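Local atomic coordinates of elongation factor G (Thermus thermophilus, PDB entry 2DY1), a protein that binds GTP with a magnesium ion and probably acts as a GTPase elongation factor in the translocation step of translation. Residues 297-302 and 352-357. Sequence-based numbering, arbitrary orientation.
Sequences MGQVAY and KAEGLH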
loop_
_atom_site.group_PDB
_atom_site.type_symbol
_atom_site.label_atom_id
_atom_site.label_comp_id
_atom_site.label_asym_id
_atom_site.label_seq_id
_atom_site.Cartn_x
_atom_site.Cartn_y
_atom_site.Cartn_z
ATOM N N MET A 297 3.174 -21.706 -12.639
ATOM C CA MET A 297 2.437 -20.987 -13.692
ATOM C C MET A 297 3.309 -19.978 -14.420
ATOM O O MET A 297 3.027 -19.630 -15.576
ATOM C CB MET A 297 1.216 -20.260 -13.096
ATOM C CG MET A 297 0.289 -19.585 -14.119
ATOM S SD MET A 297 -0.653 -20.740 -15.167
ATOM C CE MET A 297 -1.698 -19.518 -16.136
ATOM N N GLY A 298 4.375 -19.520 -13.769
ATOM C CA GLY A 298 5.226 -18.520 -14.390
ATOM C C GLY A 298 4.566 -17.159 -14.199
ATOM O O GLY A 298 3.487 -17.077 -13.617
ATOM N N GLN A 299 5.201 -16.099 -14.688
ATOM C CA GLN A 299 4.671 -14.753 -14.523
ATOM C C GLN A 299 3.480 -14.464 -15.430
ATOM O O GLN A 299 3.498 -14.780 -16.613
ATOM C CB GLN A 299 5.790 -13.727 -14.757
ATOM C CG GLN A 299 5.371 -12.246 -14.590
ATOM C CD GLN A 299 6.528 -11.329 -14.220
ATOM O OE1 GLN A 299 6.478 -10.116 -14.444
ATOM N NE2 GLN A 299 7.564 -11.896 -13.621
ATOM N N VAL A 300 2.417 -13.915 -14.843
ATOM C CA VAL A 300 1.231 -13.530 -15.595
ATOM C C VAL A 300 1.010 -12.047 -15.303
ATOM O O VAL A 300 0.942 -11.644 -14.146
ATOM C CB VAL A 300 -0.035 -14.325 -15.161
ATOM C CG1 VAL A 300 -1.260 -13.771 -15.880
ATOM C CG2 VAL A 300 0.133 -15.798 -15.495
ATOM N N ALA A 301 0.909 -11.243 -16.361
ATOM C CA ALA A 301 0.691 -9.809 -16.242
ATOM C C ALA A 301 -0.792 -9.569 -16.465
ATOM O O ALA A 301 -1.409 -10.155 -17.366
ATOM C CB ALA A 301 1.528 -9.052 -17.288
ATOM N N TYR A 302 -1.381 -8.736 -15.613
ATOM C CA TYR A 302 -2.796 -8.432 -15.722
ATOM C C TYR A 302 -2.918 -7.042 -16.296
ATOM O O TYR A 302 -2.457 -6.066 -15.709
ATOM C CB TYR A 302 -3.448 -8.536 -14.345
ATOM C CG TYR A 302 -3.452 -9.975 -13.862
ATOM C CD1 TYR A 302 -4.591 -10.767 -13.956
ATOM C CD2 TYR A 302 -2.290 -10.552 -13.361
ATOM C CE1 TYR A 302 -4.563 -12.112 -13.555
ATOM C CE2 TYR A 302 -2.261 -11.891 -12.966
ATOM C CZ TYR A 302 -3.386 -12.650 -13.066
ATOM O OH TYR A 302 -3.327 -13.967 -12.671
ATOM N N LYS A 352 3.519 -16.076 -19.610
ATOM C CA LYS A 352 4.935 -15.968 -19.994
ATOM C C LYS A 352 5.296 -14.491 -20.050
ATOM O O LYS A 352 5.966 -14.029 -20.971
ATOM C CB LYS A 352 5.169 -16.595 -21.372
ATOM C CG LYS A 352 4.805 -18.062 -21.487
ATOM C CD LYS A 352 4.876 -18.498 -22.949
ATOM C CE LYS A 352 4.499 -19.959 -23.134
ATOM N NZ LYS A 352 4.472 -20.338 -24.577
ATOM N N ALA A 353 4.856 -13.752 -19.041
ATOM C CA ALA A 353 5.064 -12.314 -19.000
ATOM C C ALA A 353 6.253 -11.823 -18.181
ATOM O O ALA A 353 6.190 -10.752 -17.600
ATOM C CB ALA A 353 3.777 -11.648 -18.491
ATOM N N GLU A 354 7.342 -12.584 -18.134
ATOM C CA GLU A 354 8.489 -12.152 -17.354
ATOM C C GLU A 354 8.998 -10.737 -17.681
ATOM O O GLU A 354 9.608 -10.084 -16.836
ATOM C CB GLU A 354 9.626 -13.171 -17.497
ATOM C CG GLU A 354 9.483 -14.435 -16.631
ATOM C CD GLU A 354 8.326 -15.368 -17.021
ATOM O OE1 GLU A 354 7.915 -15.409 -18.200
ATOM O OE2 GLU A 354 7.839 -16.101 -16.134
ATOM N N GLY A 355 8.744 -10.248 -18.885
ATOM C CA GLY A 355 9.212 -8.905 -19.207
ATOM C C GLY A 355 8.221 -7.778 -18.970
ATOM O O GLY A 355 8.531 -6.615 -19.238
ATOM N N LEU A 356 7.045 -8.105 -18.448
ATOM C CA LEU A 356 5.993 -7.103 -18.208
ATOM C C LEU A 356 5.848 -6.878 -16.708
ATOM O O LEU A 356 5.522 -7.805 -15.973
ATOM C CB LEU A 356 4.654 -7.583 -18.778
ATOM C CG LEU A 356 4.600 -7.753 -20.302
ATOM C CD1 LEU A 356 3.235 -8.293 -20.737
ATOM C CD2 LEU A 356 4.892 -6.403 -20.957
ATOM N N HIS A 357 6.065 -5.639 -16.274
ATOM C CA HIS A 357 6.035 -5.305 -14.855
ATOM C C HIS A 357 4.881 -4.427 -14.442
ATOM O O HIS A 357 4.314 -3.694 -15.259
ATOM C CB HIS A 357 7.348 -4.617 -14.501
ATOM C CG HIS A 357 8.557 -5.346 -15.005
ATOM N ND1 HIS A 357 8.921 -6.599 -14.553
ATOM C CD2 HIS A 357 9.474 -5.004 -15.942
ATOM C CE1 HIS A 357 10.009 -6.995 -15.191
ATOM N NE2 HIS A 357 10.366 -6.046 -16.039
HETATM O O HOH W 1 3.049 -17.724 -17.277
#
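The carbonyl oxygen of Q299 accepts a nearly straight hydrogen bond of 3.0 Å from A353 N and probably another from a water that accepts from K352 N and lies 2.6 Å from M297 O. The backbone N of Q299 also faces the turn and donates to E354 OE2 in a nearly straight bond of 3.0 Å, meeting it 44° out of the carboxylate plane. The E354 side chain leaves its backbone away from the strand but bends at chi2 (68°), and this fold brings the carboxylate back over Q299, with OE2 3.4 Å from Q299 CB. With CG anti to the backbone N (chi1 -179°), the extended Q299 side chain runs alongside the turn, its CG 3.5 Å from A353 O. Replacing Q299 by an alanine would probably open a gap beside A353 and E354 where the aliphatic chain now lies. Further along the strand, A301 CB packs on A353 CB at 3.6 Å and on L356 CB at 3.8 Å. L356 N bonds back to A353 O, closing a type I beta turn in the loop after edge strand 347-350, docked against strand 298-307 in domain 2, the beta-barrel domain of translational GTPases.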